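Local coordinates for beta-L-arabinobiosidase (Bacteroides thetaiotaomicron, PDB 5MQR), which probably hydrolyses glycosidic bonds of plant pectin as a beta-L-arabinobiosidase, and may also have exo-alpha-sialidase activity, at residues Val974-Arg977 with Gln978-Tyr982; Asp773-Lys776 with Asp777-Glu781; Gly374-Glu377 with Gly378-Val381. All blocks are in the same frame, centred on the assembly; numbering follows the deposited sequence.

Interaction 1: residues Val974-Arg977 with Gln978-Tyr982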
loop_
_atom_site.group_PDB
_atom_site.type_symbol
_atom_site.label_atom_id
_atom_site.label_comp_id
_atom_site.label_asym_id
_atom_site.label_seq_id
_atom_site.Cartn_x
_atom_site.Cartn_y
_atom_site.Cartn_z
ATOM N N VAL A 974 28.482 2.391 3.184
ATOM C CA VAL A 974 29.546 2.004 2.311
ATOM C C VAL A 974 29.039 1.203 1.107
ATOM O O VAL A 974 29.456 1.467 -0.021
ATOM C CB VAL A 974 30.664 1.235 3.058
ATOM C CG1 VAL A 974 31.707 0.696 2.079
ATOM C CG2 VAL A 974 31.335 2.166 4.060
ATOM N N TYR A 975 28.189 0.217 1.357
ATOM C CA TYR A 975 27.646 -0.588 0.268
ATOM C C TYR A 975 26.793 0.306 -0.659
ATOM O O TYR A 975 26.922 0.241 -1.892
ATOM C CB TYR A 975 26.821 -1.793 0.781
ATOM C CG TYR A 975 26.095 -2.511 -0.322
ATOM C CD1 TYR A 975 26.698 -3.546 -1.039
ATOM C CD2 TYR A 975 24.816 -2.142 -0.677
ATOM C CE1 TYR A 975 26.029 -4.189 -2.090
ATOM C CE2 TYR A 975 24.136 -2.770 -1.705
ATOM C CZ TYR A 975 24.739 -3.791 -2.413
ATOM O OH TYR A 975 24.030 -4.394 -3.432
ATOM N N PHE A 976 25.933 1.121 -0.063
ATOM C CA PHE A 976 25.061 2.008 -0.826
ATOM C C PHE A 976 25.869 2.931 -1.706
ATOM O O PHE A 976 25.541 3.117 -2.875
ATOM C CB PHE A 976 24.168 2.870 0.081
ATOM C CG PHE A 976 23.169 3.701 -0.676
ATOM C CD1 PHE A 976 23.494 4.988 -1.110
ATOM C CD2 PHE A 976 21.927 3.186 -0.992
ATOM C CE1 PHE A 976 22.592 5.744 -1.840
ATOM C CE2 PHE A 976 20.996 3.951 -1.689
ATOM C CZ PHE A 976 21.331 5.228 -2.131
ATOM N N ARG A 977 26.926 3.497 -1.132
ATOM C CA ARG A 977 27.768 4.459 -1.829
ATOM C C ARG A 977 28.433 3.826 -3.052
ATOM O O ARG A 977 28.508 4.456 -4.098
ATOM C CB ARG A 977 28.804 5.072 -0.869
ATOM C CG ARG A 977 29.708 6.158 -1.450
ATOM C CD ARG A 977 28.892 7.302 -2.078
ATOM N NE ARG A 977 29.758 8.334 -2.653
ATOM C CZ ARG A 977 29.394 9.238 -3.572
ATOM N NH1 ARG A 977 28.158 9.284 -4.079
ATOM N NH2 ARG A 977 30.299 10.114 -4.009
ATOM N N GLN A 978 28.875 2.581 -2.939
ATOM C CA GLN A 978 29.502 1.902 -4.077
ATOM C C GLN A 978 28.481 1.540 -5.147
ATOM O O GLN A 978 28.801 1.608 -6.328
ATOM C CB GLN A 978 30.298 0.666 -3.643
ATOM C CG GLN A 978 31.619 1.003 -2.972
ATOM C CD GLN A 978 32.507 1.902 -3.838
ATOM O OE1 GLN A 978 32.535 1.762 -5.048
ATOM N NE2 GLN A 978 33.211 2.828 -3.222
HETATM N N MSE A 979 27.261 1.180 -4.740
HETATM C CA MSE A 979 26.179 1.015 -5.697
HETATM C C MSE A 979 25.839 2.323 -6.377
HETATM O O MSE A 979 25.575 2.324 -7.570
HETATM C CB MSE A 979 24.925 0.415 -5.062
HETATM C CG MSE A 979 25.127 -1.041 -4.674
HETATM SE SE MSE A 979 25.092 -2.196 -6.261
HETATM C CE MSE A 979 23.166 -2.094 -6.707
ATOM N N GLU A 980 25.853 3.432 -5.643
ATOM C CA GLU A 980 25.601 4.749 -6.215
ATOM C C GLU A 980 26.647 5.151 -7.279
ATOM O O GLU A 980 26.307 5.675 -8.352
ATOM C CB GLU A 980 25.539 5.803 -5.101
ATOM C CG GLU A 980 25.147 7.194 -5.581
ATOM C CD GLU A 980 24.726 8.121 -4.445
ATOM O OE1 GLU A 980 25.554 8.349 -3.557
ATOM O OE2 GLU A 980 23.572 8.619 -4.435
ATOM N N LEU A 981 27.916 4.911 -6.970
ATOM C CA LEU A 981 29.004 5.163 -7.910
ATOM C C LEU A 981 28.910 4.250 -9.151
ATOM O O LEU A 981 29.172 4.697 -10.265
ATOM C CB LEU A 981 30.362 4.993 -7.218
ATOM C CG LEU A 981 30.714 6.009 -6.125
ATOM C CD1 LEU A 981 32.085 5.736 -5.466
ATOM C CD2 LEU A 981 30.680 7.428 -6.680
ATOM N N TYR A 982 28.525 2.990 -8.968
ATOM C CA TYR A 982 28.293 2.102 -10.100
ATOM C C TYR A 982 27.181 2.697 -10.999
ATOM O O TYR A 982 27.304 2.754 -12.234
ATOM C CB TYR A 982 27.929 0.703 -9.600
ATOM C CG TYR A 982 27.837 -0.402 -10.640
ATOM C CD1 TYR A 982 28.397 -0.281 -11.923
ATOM C CD2 TYR A 982 27.217 -1.594 -10.325
ATOM C CE1 TYR A 982 28.311 -1.312 -12.848
ATOM C CE2 TYR A 982 27.135 -2.633 -11.237
ATOM C CZ TYR A 982 27.674 -2.486 -12.500
ATOM O OH TYR A 982 27.577 -3.532 -13.392
#
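V974-R977 and Q978-Y982 run on without a break as one regular alpha helix, and four consecutive i to i+4 hydrogen bonds join them. Q978 N, M979 N, E980 N and L981 N donate in turn to the carbonyls of V974, Y975, F976 and R977; the bond from E980 N to F976 O measures 2.8 Å. On the buried flank, selenomethionine M979 follows the ring of Y975. The two side chains point the same way, and M979 CG sits over one ring face, 3.9 Å from the ring centroid, in a CH-pi contact. The bend at chi2 (-75°) of M979 carries its selenium past the rim, where SE is 3.7 Å from Y975 OH and 5.0 Å from the ring centroid, an oblique Met-aromatic contact. On the outer flank, R977 NH1 bonds E980 OE1 at 2.8 Å in a salt bridge. The carboxylate oxygen lies close to the guanidinium plane, yet the donor approaches it from above the carboxylate plane; the two groups stand 88° apart, and a single N-O pair joins them. L981 CD2 covers one guanidinium face, 3.8 Å from R977 CZ. The other carboxylate oxygen, E980 OE2, takes a hydrogen bond from Q665 NE2 and lies 4.0 Å from F976 CE1, so both oxygens have partners. The F976 ring itself meets F668 and, edge-to-face, W1051. The charged pair lies on the outer flank and the apolar pair on the inner one, as in an amphipathic helix; here its inner side packs on helices 948-964, 1022-1029 and 666-680, consistent with the helical architecture of a six-hairpin glycosidase.

Interaction 2: residues Asp773-Lys776 with Asp777-Glu781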
loop_
_atom_site.group_PDB
_atom_site.type_symbol
_atom_site.label_atom_id
_atom_site.label_comp_id
_atom_site.label_asym_id
_atom_site.label_seq_id
_atom_site.Cartn_x
_atom_site.Cartn_y
_atom_site.Cartn_z
ATOM N N ASP A 773 17.669 -32.086 -14.119
ATOM C CA ASP A 773 18.038 -32.468 -15.490
ATOM C C ASP A 773 19.393 -31.903 -15.979
ATOM O O ASP A 773 19.975 -32.456 -16.893
ATOM C CB ASP A 773 16.902 -32.088 -16.460
ATOM C CG ASP A 773 17.228 -32.403 -17.910
ATOM O OD1 ASP A 773 17.137 -33.584 -18.324
ATOM O OD2 ASP A 773 17.604 -31.447 -18.624
HETATM N N MSE A 774 19.870 -30.811 -15.377
HETATM C CA MSE A 774 21.168 -30.179 -15.721
HETATM C C MSE A 774 22.366 -30.714 -14.945
HETATM O O MSE A 774 23.507 -30.374 -15.251
HETATM C CB MSE A 774 21.085 -28.652 -15.490
HETATM C CG MSE A 774 20.591 -27.901 -16.725
HETATM SE SE MSE A 774 21.803 -28.083 -18.261
HETATM C CE MSE A 774 23.408 -27.229 -17.480
ATOM N N THR A 775 22.104 -31.553 -13.940
ATOM C CA THR A 775 23.123 -32.056 -13.001
ATOM C C THR A 775 24.290 -32.790 -13.707
ATOM O O THR A 775 25.450 -32.453 -13.470
ATOM C CB THR A 775 22.415 -32.880 -11.873
ATOM O OG1 THR A 775 21.894 -31.958 -10.893
ATOM C CG2 THR A 775 23.283 -33.848 -11.208
ATOM N N LYS A 776 23.991 -33.751 -14.578
ATOM C CA LYS A 776 25.040 -34.476 -15.297
ATOM C C LYS A 776 25.907 -33.564 -16.151
ATOM O O LYS A 776 27.123 -33.699 -16.137
ATOM C CB LYS A 776 24.457 -35.583 -16.178
ATOM C CG LYS A 776 23.883 -36.733 -15.373
ATOM C CD LYS A 776 23.511 -37.918 -16.266
ATOM C CE LYS A 776 22.434 -38.791 -15.627
ATOM N NZ LYS A 776 22.633 -40.221 -16.015
ATOM N N ASP A 777 25.267 -32.624 -16.849
ATOM C CA ASP A 777 25.958 -31.652 -17.690
ATOM C C ASP A 777 26.948 -30.828 -16.882
ATOM O O ASP A 777 28.054 -30.543 -17.366
ATOM C CB ASP A 777 25.000 -30.678 -18.367
ATOM C CG ASP A 777 23.936 -31.364 -19.183
ATOM O OD1 ASP A 777 22.998 -31.948 -18.556
ATOM O OD2 ASP A 777 24.018 -31.293 -20.435
ATOM N N LEU A 778 26.548 -30.448 -15.664
ATOM C CA LEU A 778 27.418 -29.691 -14.764
ATOM C C LEU A 778 28.564 -30.516 -14.199
ATOM O O LEU A 778 29.660 -29.972 -14.002
ATOM C CB LEU A 778 26.633 -29.043 -13.640
ATOM C CG LEU A 778 25.627 -27.983 -14.098
ATOM C CD1 LEU A 778 24.755 -27.613 -12.903
ATOM C CD2 LEU A 778 26.303 -26.771 -14.730
ATOM N N GLU A 779 28.337 -31.809 -13.966
ATOM C CA GLU A 779 29.421 -32.721 -13.518
ATOM C C GLU A 779 30.455 -32.899 -14.599
ATOM O O GLU A 779 31.646 -32.860 -14.316
ATOM C CB GLU A 779 28.909 -34.121 -13.125
ATOM C CG GLU A 779 27.989 -34.154 -11.928
ATOM C CD GLU A 779 27.376 -35.533 -11.712
ATOM O OE1 GLU A 779 28.147 -36.451 -11.388
ATOM O OE2 GLU A 779 26.128 -35.676 -11.854
ATOM N N THR A 780 29.994 -33.127 -15.827
ATOM C CA THR A 780 30.891 -33.207 -16.972
ATOM C C THR A 780 31.744 -31.926 -17.083
ATOM O O THR A 780 32.954 -32.006 -17.275
ATOM C CB THR A 780 30.118 -33.449 -18.294
ATOM O OG1 THR A 780 29.366 -34.659 -18.178
ATOM C CG2 THR A 780 31.093 -33.538 -19.530
ATOM N N GLU A 781 31.109 -30.758 -16.948
ATOM C CA GLU A 781 31.859 -29.497 -16.951
ATOM C C GLU A 781 32.928 -29.464 -15.840
ATOM O O GLU A 781 34.110 -29.161 -16.115
ATOM C CB GLU A 781 30.920 -28.302 -16.811
ATOM C CG GLU A 781 31.617 -26.954 -16.792
ATOM C CD GLU A 781 30.653 -25.792 -16.657
ATOM O OE1 GLU A 781 29.522 -25.981 -16.145
ATOM O OE2 GLU A 781 31.057 -24.670 -17.046
#
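Bends at chi2 (-63°) and chi3 (-62°) turn the end of selenomethionine M774 forward along its helix, so that its methyl CE comes 3.9 Å from D777 CB and 4.0 Å from L778 CD2. M774 crosses both of these side chains at about a right angle, with SE 4.0 Å from D777 CG. D777 keeps CG beside its own backbone N (chi1 -56°), which turns the carboxylate back toward the preceding turn. There D777 OD1 pairs with R737 NH2, while R737 NH1 pairs with D773 OD2: one guanidinium bridges two acids four residues apart. Their oxygens, D773 OD2 and D777 OD1, stand 5.4 Å from each other, and the shared arginine probably offsets the repulsion between them. With an alanine in place of D777, R737 would probably lose one of its two carboxylate mates and be freer to turn about D773, and SE of M774 would lose its carboxylate neighbour. One residue round, T775 CG2 touches E779 OE2 at 3.4 Å. Beneath the side chains the regular helical bonds continue; T780 N reaches K776 O at 2.9 Å. All of this lies on helix 768-788. M774 and L778 face helix 726-737, which also supplies R737; L778 reaches on to helices 754-765 and 820-839, and T775 and E779 rest against helices 820-839 and 843-864, so the buried side of the helix is shared among four others.

Interaction 3: residues Gly374-Glu377 with Gly378-Val381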
loop_
_atom_site.group_PDB
_atom_site.type_symbol
_atom_site.label_atom_id
_atom_site.label_comp_id
_atom_site.label_asym_id
_atom_site.label_seq_id
_atom_site.Cartn_x
_atom_site.Cartn_y
_atom_site.Cartn_z
ATOM N N GLY A 374 -16.239 12.782 15.265
ATOM C CA GLY A 374 -15.592 11.566 15.730
ATOM C C GLY A 374 -15.290 11.748 17.207
ATOM O O GLY A 374 -15.879 12.601 17.874
ATOM N N ILE A 375 -14.332 10.976 17.695
ATOM C CA ILE A 375 -13.988 10.956 19.088
ATOM C C ILE A 375 -12.844 11.938 19.353
ATOM O O ILE A 375 -11.786 11.852 18.724
ATOM C CB ILE A 375 -13.564 9.526 19.499
ATOM C CG1 ILE A 375 -14.727 8.548 19.216
ATOM C CG2 ILE A 375 -13.071 9.474 20.962
ATOM C CD1 ILE A 375 -14.320 7.094 19.165
ATOM N N GLN A 376 -13.076 12.871 20.279
ATOM C CA GLN A 376 -12.045 13.775 20.720
ATOM C C GLN A 376 -10.850 13.050 21.327
ATOM O O GLN A 376 -10.989 11.954 21.888
ATOM C CB GLN A 376 -12.578 14.711 21.795
ATOM C CG GLN A 376 -13.457 15.796 21.248
ATOM C CD GLN A 376 -13.729 16.830 22.290
ATOM O OE1 GLN A 376 -12.897 17.671 22.558
ATOM N NE2 GLN A 376 -14.884 16.769 22.885
ATOM N N GLU A 377 -9.688 13.671 21.227
ATOM C CA GLU A 377 -8.494 13.137 21.870
ATOM C C GLU A 377 -8.727 13.075 23.367
ATOM O O GLU A 377 -9.147 14.076 23.975
ATOM C CB GLU A 377 -7.270 14.029 21.592
ATOM C CG GLU A 377 -6.871 14.025 20.136
ATOM C CD GLU A 377 -5.614 14.802 19.824
ATOM O OE1 GLU A 377 -5.135 15.599 20.684
ATOM O OE2 GLU A 377 -5.129 14.605 18.690
ATOM N N GLY A 378 -8.440 11.917 23.948
ATOM C CA GLY A 378 -8.656 11.676 25.371
ATOM C C GLY A 378 -9.997 11.031 25.705
ATOM O O GLY A 378 -10.179 10.576 26.842
ATOM N N ASN A 379 -10.919 10.962 24.733
ATOM C CA ASN A 379 -12.223 10.355 24.952
ATOM C C ASN A 379 -12.344 8.947 24.376
ATOM O O ASN A 379 -13.441 8.520 24.049
ATOM C CB ASN A 379 -13.327 11.268 24.391
ATOM C CG ASN A 379 -13.566 12.499 25.254
ATOM O OD1 ASN A 379 -13.043 12.624 26.351
ATOM N ND2 ASN A 379 -14.366 13.422 24.737
ATOM N N GLY A 380 -11.212 8.256 24.243
ATOM C CA GLY A 380 -11.164 6.835 23.954
ATOM C C GLY A 380 -10.657 6.462 22.586
ATOM O O GLY A 380 -10.846 7.196 21.620
ATOM N N VAL A 381 -10.041 5.293 22.509
ATOM C CA VAL A 381 -9.536 4.736 21.255
ATOM C C VAL A 381 -10.231 3.401 21.015
ATOM O O VAL A 381 -10.009 2.450 21.755
ATOM C CB VAL A 381 -8.005 4.498 21.316
ATOM C CG1 VAL A 381 -7.510 3.789 20.063
ATOM C CG2 VAL A 381 -7.260 5.819 21.564
HETATM O O HOH W 1 -15.657 12.714 21.956
HETATM O O HOH W 2 -10.902 15.023 26.032
#
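N379 folds back over I375 and Q376, and its side chain can be followed outward from the backbone. Its CB lies 3.5 Å from Q376 O and 3.9 Å from I375 CG2. CG stands beside the backbone N (chi1 -74°), which runs the amide alongside Q376, pointing the same way but with the two amide planes 75° apart. At the tip, ND2 comes 3.7 Å from Q376 CB; it donates to a water, N379 ND2 to water oxygen 3.1 Å, and to Y241 OH, with F155 O a weak further acceptor. The same water accepts from Q376 N, tying side chain to backbone across the turn. The other branch, OD1, accepts from V157 N, and a second water lies 3.2 Å from N379 OD1 and 2.9 Å from E377 O. Underneath, Q376 to N379 form a type II beta turn, closed by the bond from N379 N to Q376 O, 3.0 Å. G378 takes the third position at a positive phi of 94°, where a side chain would be jammed against E377 O. Flanking the turn, I375 CG2, from the residue before it, lies 3.3 Å from G380 O and about as close to N379 O, while I375 also rests on L80 and Y82 of strand 74-83. Elsewhere on the turn, Q376 OE1 bonds Q244 NE2 and E377 OE1 bonds T269 OG1. Chemically, then, this is a polar turn in the BNR repeat-like region whose buried asparagine has partners at both ends of its amide: two waters link it within the loop, and Y241, F155 and V157 tie it to the propeller framework, with strand 148-157 supplying the last two.

In the fold
The three contacts are separate local elements of a single long chain. Interactions 1 and 2 both belong to the MGH1-like glycoside hydrolase region, on helices 972-985 and 768-788; their centres are 36 Å apart and their nearest atoms about 22 Å, so they do not touch. Interaction 3 comes first in the chain, in the BNR repeat-like region, 47 Å between centres from interaction 1 and 67 Å from interaction 2, which lies on the opposite side of the chain's centre. A bound calcium ion lies about 3 Å from the side chain of Q376, so interaction 3 sits beside a metal, whereas interactions 1 and 2 concern how helices are packed.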